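Local coordinates for protein sulfotransferase (Mycobacterium tuberculosis, PDB 2ZQ5) that probably transfers a sulfuryl group from the donor PAPS to an acceptor molecule, as other sulfotransferases do, at residues Q48-L53 with V193-D198; H183-E188 with D198-Q203; I90-F95 with Y246-V251. All blocks are in the same frame, centred on the assembly; numbering follows the deposited sequence.

Contact 1. Residues Q48-L53 with V193-D198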
# COMPACT_ATOMS: atom_id res chain seq x y z
N GLN A 48 -18.35 -9.31 -7.95
CA GLN A 48 -19.70 -9.83 -8.12
C GLN A 48 -19.80 -11.15 -8.87
O GLN A 48 -20.82 -11.83 -8.79
CB GLN A 48 -20.56 -8.74 -8.78
CG GLN A 48 -20.45 -7.41 -8.01
CD GLN A 48 -21.28 -6.29 -8.59
OE1 GLN A 48 -21.19 -5.97 -9.78
NE2 GLN A 48 -22.09 -5.66 -7.74
N GLY A 49 -18.73 -11.55 -9.56
CA GLY A 49 -18.77 -12.80 -10.29
C GLY A 49 -17.97 -13.96 -9.73
O GLY A 49 -18.23 -15.11 -10.10
N GLU A 50 -17.02 -13.70 -8.84
CA GLU A 50 -16.20 -14.78 -8.31
C GLU A 50 -15.75 -14.65 -6.85
O GLU A 50 -15.25 -15.62 -6.28
CB GLU A 50 -14.97 -14.95 -9.20
CG GLU A 50 -14.36 -13.62 -9.59
CD GLU A 50 -13.21 -13.73 -10.58
OE1 GLU A 50 -13.33 -14.48 -11.57
OE2 GLU A 50 -12.20 -13.04 -10.37
N ALA A 51 -15.93 -13.48 -6.25
CA ALA A 51 -15.48 -13.28 -4.88
C ALA A 51 -16.36 -13.93 -3.80
O ALA A 51 -15.98 -13.96 -2.64
CB ALA A 51 -15.31 -11.79 -4.59
N GLY A 52 -17.53 -14.43 -4.20
CA GLY A 52 -18.42 -15.07 -3.24
C GLY A 52 -18.70 -14.23 -2.01
O GLY A 52 -18.73 -14.73 -0.89
N LEU A 53 -18.91 -12.93 -2.22
CA LEU A 53 -19.16 -12.02 -1.11
C LEU A 53 -20.48 -12.26 -0.39
O LEU A 53 -21.48 -12.64 -0.99
CB LEU A 53 -19.12 -10.57 -1.60
CG LEU A 53 -17.81 -10.10 -2.23
CD1 LEU A 53 -17.96 -8.64 -2.64
CD2 LEU A 53 -16.66 -10.26 -1.24
N VAL A 193 -10.43 -12.60 -6.37
CA VAL A 193 -10.75 -11.88 -7.60
C VAL A 193 -9.69 -12.17 -8.67
O VAL A 193 -9.03 -11.27 -9.18
CB VAL A 193 -10.85 -10.35 -7.36
CG1 VAL A 193 -12.11 -10.03 -6.57
CG2 VAL A 193 -9.62 -9.85 -6.60
N PRO A 194 -9.52 -13.45 -9.03
CA PRO A 194 -8.53 -13.84 -10.03
C PRO A 194 -8.65 -13.11 -11.37
O PRO A 194 -7.64 -12.86 -12.02
CB PRO A 194 -8.74 -15.35 -10.16
CG PRO A 194 -10.17 -15.54 -9.80
CD PRO A 194 -10.33 -14.62 -8.61
N SER A 195 -9.86 -12.75 -11.78
CA SER A 195 -10.03 -12.05 -13.04
C SER A 195 -9.40 -10.67 -12.97
O SER A 195 -8.82 -10.19 -13.94
CB SER A 195 -11.52 -11.94 -13.40
OG SER A 195 -12.09 -13.23 -13.57
N TYR A 196 -9.50 -10.03 -11.81
CA TYR A 196 -8.89 -8.72 -11.66
C TYR A 196 -7.38 -8.86 -11.52
O TYR A 196 -6.62 -8.09 -12.11
CB TYR A 196 -9.46 -7.99 -10.43
CG TYR A 196 -8.75 -6.68 -10.14
CD1 TYR A 196 -9.06 -5.51 -10.85
CD2 TYR A 196 -7.74 -6.63 -9.18
CE1 TYR A 196 -8.36 -4.32 -10.59
CE2 TYR A 196 -7.05 -5.45 -8.92
CZ TYR A 196 -7.36 -4.30 -9.63
OH TYR A 196 -6.65 -3.15 -9.36
N ALA A 197 -6.94 -9.86 -10.75
CA ALA A 197 -5.51 -10.08 -10.58
C ALA A 197 -4.84 -10.31 -11.94
O ALA A 197 -3.77 -9.77 -12.21
CB ALA A 197 -5.27 -11.29 -9.66
N ASP A 198 -5.50 -11.10 -12.78
CA ASP A 198 -5.00 -11.42 -14.12
C ASP A 198 -4.95 -10.16 -14.98
O ASP A 198 -3.95 -9.91 -15.67
CB ASP A 198 -5.93 -12.45 -14.78
CG ASP A 198 -5.55 -12.74 -16.22
OD1 ASP A 198 -4.47 -13.32 -16.45
OD2 ASP A 198 -6.33 -12.37 -17.13

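Contact 2. Residues H183-E188 with D198-Q203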
# COMPACT_ATOMS: atom_id res chain seq x y z
N HIS A 183 -5.85 0.62 -9.12
CA HIS A 183 -4.77 -0.28 -9.53
C HIS A 183 -4.04 -0.60 -8.23
O HIS A 183 -3.30 0.24 -7.70
CB HIS A 183 -3.79 0.40 -10.50
CG HIS A 183 -4.28 0.48 -11.91
ND1 HIS A 183 -5.34 1.27 -12.29
CD2 HIS A 183 -3.84 -0.13 -13.04
CE1 HIS A 183 -5.53 1.16 -13.59
NE2 HIS A 183 -4.63 0.32 -14.07
N SER A 184 -4.24 -1.80 -7.71
CA SER A 184 -3.63 -2.18 -6.44
C SER A 184 -3.63 -3.69 -6.25
O SER A 184 -4.59 -4.37 -6.62
CB SER A 184 -4.41 -1.53 -5.29
OG SER A 184 -3.94 -1.96 -4.03
N VAL A 185 -2.56 -4.22 -5.67
CA VAL A 185 -2.51 -5.66 -5.42
C VAL A 185 -3.13 -5.99 -4.06
O VAL A 185 -3.12 -7.14 -3.63
CB VAL A 185 -1.06 -6.22 -5.48
CG1 VAL A 185 -0.52 -6.12 -6.90
CG2 VAL A 185 -0.16 -5.48 -4.50
N SER A 186 -3.69 -4.98 -3.40
CA SER A 186 -4.33 -5.19 -2.10
C SER A 186 -5.63 -5.96 -2.27
O SER A 186 -5.98 -6.81 -1.45
CB SER A 186 -4.61 -3.85 -1.42
OG SER A 186 -5.59 -3.10 -2.13
N TYR A 187 -6.34 -5.69 -3.36
CA TYR A 187 -7.63 -6.33 -3.60
C TYR A 187 -7.57 -7.85 -3.68
O TYR A 187 -8.36 -8.53 -3.01
CB TYR A 187 -8.26 -5.77 -4.88
CG TYR A 187 -8.43 -4.27 -4.85
CD1 TYR A 187 -9.10 -3.65 -3.79
CD2 TYR A 187 -7.89 -3.47 -5.85
CE1 TYR A 187 -9.22 -2.27 -3.73
CE2 TYR A 187 -8.01 -2.08 -5.79
CZ TYR A 187 -8.67 -1.49 -4.73
OH TYR A 187 -8.77 -0.12 -4.67
N GLU A 188 -6.65 -8.38 -4.46
CA GLU A 188 -6.53 -9.82 -4.62
C GLU A 188 -6.01 -10.54 -3.38
O GLU A 188 -6.09 -11.77 -3.30
CB GLU A 188 -5.65 -10.14 -5.83
CG GLU A 188 -4.18 -9.85 -5.64
CD GLU A 188 -3.43 -9.88 -6.95
OE1 GLU A 188 -3.61 -8.94 -7.75
OE2 GLU A 188 -2.68 -10.85 -7.19
N ASP A 198 -5.50 -11.10 -12.78
CA ASP A 198 -5.00 -11.42 -14.12
C ASP A 198 -4.95 -10.16 -14.98
O ASP A 198 -3.95 -9.91 -15.67
CB ASP A 198 -5.93 -12.45 -14.78
CG ASP A 198 -5.55 -12.74 -16.22
OD1 ASP A 198 -4.47 -13.32 -16.45
OD2 ASP A 198 -6.33 -12.37 -17.13
N TRP A 199 -6.02 -9.39 -14.95
CA TRP A 199 -6.10 -8.15 -15.71
C TRP A 199 -4.98 -7.21 -15.27
O TRP A 199 -4.25 -6.65 -16.09
CB TRP A 199 -7.46 -7.49 -15.49
CG TRP A 199 -7.62 -6.15 -16.17
CD1 TRP A 199 -7.97 -5.93 -17.47
CD2 TRP A 199 -7.39 -4.86 -15.59
NE1 TRP A 199 -7.98 -4.58 -17.73
CE2 TRP A 199 -7.62 -3.90 -16.59
CE3 TRP A 199 -7.00 -4.43 -14.31
CZ2 TRP A 199 -7.49 -2.53 -16.36
CZ3 TRP A 199 -6.87 -3.06 -14.08
CH2 TRP A 199 -7.11 -2.13 -15.11
N LEU A 200 -4.84 -7.04 -13.96
CA LEU A 200 -3.82 -6.15 -13.43
C LEU A 200 -2.41 -6.55 -13.85
O LEU A 200 -1.56 -5.68 -14.12
CB LEU A 200 -3.93 -6.09 -11.90
CG LEU A 200 -3.05 -5.06 -11.18
CD1 LEU A 200 -3.35 -3.66 -11.71
CD2 LEU A 200 -3.31 -5.14 -9.68
N SER A 201 -2.15 -7.85 -13.92
CA SER A 201 -0.82 -8.34 -14.31
C SER A 201 -0.45 -7.94 -15.74
O SER A 201 0.72 -7.99 -16.11
CB SER A 201 -0.74 -9.86 -14.15
OG SER A 201 -1.37 -10.52 -15.23
N ARG A 202 -1.44 -7.56 -16.53
CA ARG A 202 -1.21 -7.16 -17.93
C ARG A 202 -1.21 -5.65 -18.13
O ARG A 202 -1.01 -5.17 -19.24
CB ARG A 202 -2.29 -7.78 -18.83
CG ARG A 202 -2.22 -9.30 -18.96
CD ARG A 202 -3.35 -9.84 -19.83
NE ARG A 202 -4.56 -10.17 -19.07
CZ ARG A 202 -5.73 -9.55 -19.21
NH1 ARG A 202 -5.86 -8.56 -20.08
NH2 ARG A 202 -6.77 -9.93 -18.48
N GLN A 203 -1.43 -4.89 -17.06
CA GLN A 203 -1.50 -3.44 -17.17
C GLN A 203 -0.20 -2.67 -17.03
O GLN A 203 0.75 -3.13 -16.39
CB GLN A 203 -2.48 -2.88 -16.13
CG GLN A 203 -3.88 -3.45 -16.20
CD GLN A 203 -4.44 -3.42 -17.60
OE1 GLN A 203 -4.60 -2.35 -18.20
NE2 GLN A 203 -4.74 -4.59 -18.14
O HOH W 1 -4.70 0.06 -16.81

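Contact 3. Residues I90-F95 with Y246-V251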
# COMPACT_ATOMS: atom_id res chain seq x y z
N ILE A 90 10.86 15.76 -6.67
CA ILE A 90 11.02 14.62 -5.78
C ILE A 90 12.40 14.05 -6.10
O ILE A 90 12.58 13.39 -7.12
CB ILE A 90 9.94 13.54 -6.04
CG1 ILE A 90 8.54 14.16 -5.98
CG2 ILE A 90 10.08 12.42 -5.01
CD1 ILE A 90 8.16 14.74 -4.63
N LYS A 91 13.37 14.29 -5.22
CA LYS A 91 14.73 13.82 -5.45
C LYS A 91 15.13 12.57 -4.69
O LYS A 91 15.01 12.51 -3.46
CB LYS A 91 15.73 14.94 -5.15
CG LYS A 91 15.59 16.16 -6.06
CD LYS A 91 15.78 15.77 -7.52
CE LYS A 91 15.61 16.97 -8.44
NZ LYS A 91 15.76 16.59 -9.87
N ARG A 92 15.62 11.59 -5.43
CA ARG A 92 16.08 10.31 -4.89
C ARG A 92 15.24 9.76 -3.74
O ARG A 92 15.73 9.57 -2.62
CB ARG A 92 17.55 10.43 -4.46
CG ARG A 92 18.49 10.86 -5.58
CD ARG A 92 19.94 10.83 -5.11
NE ARG A 92 20.48 9.48 -5.07
CZ ARG A 92 21.47 9.10 -4.26
NH1 ARG A 92 22.02 9.97 -3.43
NH2 ARG A 92 21.92 7.85 -4.29
N PRO A 93 13.94 9.51 -4.00
CA PRO A 93 13.05 8.98 -2.97
C PRO A 93 13.42 7.53 -2.67
O PRO A 93 13.98 6.84 -3.52
CB PRO A 93 11.67 9.09 -3.62
CG PRO A 93 11.99 8.89 -5.09
CD PRO A 93 13.21 9.76 -5.26
N ILE A 94 13.11 7.08 -1.45
CA ILE A 94 13.38 5.70 -1.06
C ILE A 94 12.08 4.92 -1.07
O ILE A 94 11.07 5.36 -0.51
CB ILE A 94 13.98 5.62 0.36
CG1 ILE A 94 15.37 6.27 0.38
CG2 ILE A 94 14.07 4.17 0.81
CD1 ILE A 94 16.01 6.33 1.75
N PHE A 95 12.10 3.77 -1.74
CA PHE A 95 10.94 2.89 -1.82
C PHE A 95 11.26 1.55 -1.17
O PHE A 95 12.23 0.88 -1.55
CB PHE A 95 10.57 2.64 -3.29
CG PHE A 95 9.85 3.78 -3.93
CD1 PHE A 95 8.46 3.79 -4.01
CD2 PHE A 95 10.55 4.86 -4.47
CE1 PHE A 95 7.78 4.85 -4.61
CE2 PHE A 95 9.88 5.92 -5.08
CZ PHE A 95 8.49 5.91 -5.15
N TYR A 246 10.07 7.76 -11.22
CA TYR A 246 11.12 8.20 -10.30
C TYR A 246 12.42 7.56 -10.77
O TYR A 246 12.91 6.60 -10.16
CB TYR A 246 10.80 7.73 -8.88
CG TYR A 246 9.43 8.12 -8.37
CD1 TYR A 246 9.20 9.39 -7.84
CD2 TYR A 246 8.37 7.21 -8.37
CE1 TYR A 246 7.95 9.74 -7.31
CE2 TYR A 246 7.12 7.55 -7.84
CZ TYR A 246 6.92 8.81 -7.32
OH TYR A 246 5.70 9.15 -6.77
N PRO A 247 13.02 8.08 -11.85
CA PRO A 247 14.27 7.55 -12.41
C PRO A 247 15.44 7.38 -11.45
O PRO A 247 16.27 6.48 -11.63
CB PRO A 247 14.59 8.54 -13.54
CG PRO A 247 13.23 9.02 -13.96
CD PRO A 247 12.54 9.23 -12.64
N ASP A 248 15.51 8.24 -10.44
CA ASP A 248 16.59 8.21 -9.46
C ASP A 248 16.20 7.54 -8.14
O ASP A 248 16.86 7.74 -7.12
CB ASP A 248 17.05 9.64 -9.18
CG ASP A 248 15.94 10.51 -8.62
OD1 ASP A 248 14.78 10.04 -8.56
OD2 ASP A 248 16.21 11.67 -8.24
N ALA A 249 15.14 6.73 -8.17
CA ALA A 249 14.68 6.06 -6.96
C ALA A 249 15.69 5.12 -6.32
O ALA A 249 16.52 4.51 -7.00
CB ALA A 249 13.39 5.30 -7.24
N LEU A 250 15.61 5.01 -5.00
CA LEU A 250 16.46 4.12 -4.21
C LEU A 250 15.48 3.07 -3.70
O LEU A 250 14.58 3.38 -2.91
CB LEU A 250 17.10 4.89 -3.05
CG LEU A 250 17.89 6.13 -3.48
CD1 LEU A 250 18.43 6.83 -2.24
CD2 LEU A 250 19.03 5.72 -4.40
N VAL A 251 15.64 1.84 -4.16
CA VAL A 251 14.73 0.76 -3.79
C VAL A 251 15.34 -0.26 -2.85
O VAL A 251 16.42 -0.80 -3.11
CB VAL A 251 14.24 0.04 -5.06
CG1 VAL A 251 13.19 -0.99 -4.71
CG2 VAL A 251 13.69 1.06 -6.05
O HOH W 2 12.26 11.06 -8.46
O HOH W 3 14.60 13.57 -9.31
O HOH W 4 19.70 7.65 -7.26

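Contact 1. Residues Q48-L53 with V193-D198
E50 reaches across to S195 and P194 in the first turn of helix 194-201 and makes most of this contact. Its CB already points toward the other segment. CG sits between the backbone N and the carbonyl carbon (chi1 43°), and from there the chain runs out extended, delivering the carboxylate to the far side. CD is the first atom to touch: it lies 3.6 Å from P194 CD, the proline and the glutamate approaching from opposite directions. At the tip the two oxygens divide the work. E50 OE1 accepts from S195 OG at 2.7 Å, the hydroxyl arriving on the syn side but 34° out of the carboxylate plane. E50 OE2 takes the backbone N-H of S195 with its syn lone pair, at 2.7 Å and an N-H...O angle of 168°. The same OE2 also presses on the proline ring, 3.0 Å from P194 CD; P194 N is close as well but has no hydrogen to give. One serine therefore grips both oxygens, through backbone and side chain together, which fixes the rotation of the carboxylate.

Beside this polar grip, A51 CB rests 4.2 Å from V193 CG1, where the backbones come nearest, with CA atoms of A51 and V193 5.6 Å apart. V193 is also packed on A46 and Y47 of helix 36-50, and A51 O receives S277 OG.

V193 holds the N-cap position, so S195 N belongs to the first turn, where amide hydrogens lack partners from a preceding turn. The acidic side chain thus satisfies an N-H at the positive end of the helix dipole, an arrangement that would be expected to favour the ionised form of E50 and pins two distant parts of the chain together.

Contact 2. Residues H183-E188 with D198-Q203
H183 and L200 form the apolar side of this contact, with CD2 of the H183 imidazole 3.8 Å from L200 CD1. The other leucine branch serves a different neighbour: L200 CD2 lies 3.4 Å from S184 O and also touches V185 CG1. With L200 CG opposite the backbone N (chi1 -172°) the side chain extends toward the loop, and chi2 of 57° sends CD1 to H183 and CD2 to S184.

The aromatic component is H183 with W199, an oblique pair. Their side chains run at about a right angle, the planes are inclined at 52°, and the centroids of the imidazole and the six-membered ring are 5.4 Å apart. The nearest atoms are H183 NE2 and W199 CH2, at 3.6 Å.

Polar linkage is indirect. A water in the plane of the imidazole bonds H183 NE2 at 2.8 Å and donates to Q203 OE1. The amide of Q203 is held at its other end too, since Q203 NE2 donates to W199 O at 2.9 Å while lying over one face of the indole. W199 O takes R202 N from the opposite face of its carbonyl plane. H183 ND1 meets S181 O, so both imidazole nitrogens have partners.

The loop 183-188 is thereby set against helix 194-201. Helix 36-50 borders both, A39 touching H183 and W199 while E38 accepts from W199 NE1, and E188 reaches T292 and R295 on helix 282-304.

Contact 3. Residues I90-F95 with Y246-V251
I94 and F95 pair in parallel with L250 and V251, and this ladder is the tightly packed part of the contact. L250 N donates to P93 O at 2.9 Å, and F95 N to L250 O at 2.8 Å, both with N-H...O angles of 167°. On the side of F95 and V251, the F95 ring tip presses over one face of Y246, with F95 CZ 3.4 Å from Y246 CE2 and the ring planes at 51°. P93 CG, 3.9 Å from Y246 CD1, extends this apolar cluster. On the side of I94 and L250, L250 CD1 lies over the R92 guanidinium, whose NH2 bonds F335 O.

Toward the strand starts the contact becomes wetter. D248, in a type I turn from Y246 to A249, has CG between its backbone N and carbonyl carbon (chi1 60°), which brings OD2 to R92 N in a 2.9 Å hydrogen bond, the donor above the carboxylate plane. Two waters donate both to I90 O and to this carboxylate, one to each oxygen, and a third joins R92 NE to D248 O, 2.8 Å from the latter. Here water supplements that direct bond.

Strand 94-97 occupies the centre of the five-stranded parallel sheet, between 227-231 and 250-255. Helices 206-219 and 239-245 cover the F95 side, with H212 and L242 against its ring, while L337 packs on I94 and L250.

Contacts 1 and 2 are neighbours, their centres 11 Å apart. They share D198 and both use helix 194-201, whose first turn meets residues 50-51 while its later part meets loop 183-188. Y196 OH and S184 N, 3.2 Å apart in a probable hydrogen bond, join them directly. Contact 3 lies elsewhere, its centre 34 Å from contact 1 and 23 Å from contact 2; its nearest atoms stay about 12 Å from contact 2. It belongs to the sheet core of the P-loop-like fold, where strand 94-97 leads toward helix 104-111; by analogy with other sulfotransferases, the connecting loop probably binds the PAPS phosphosulfate.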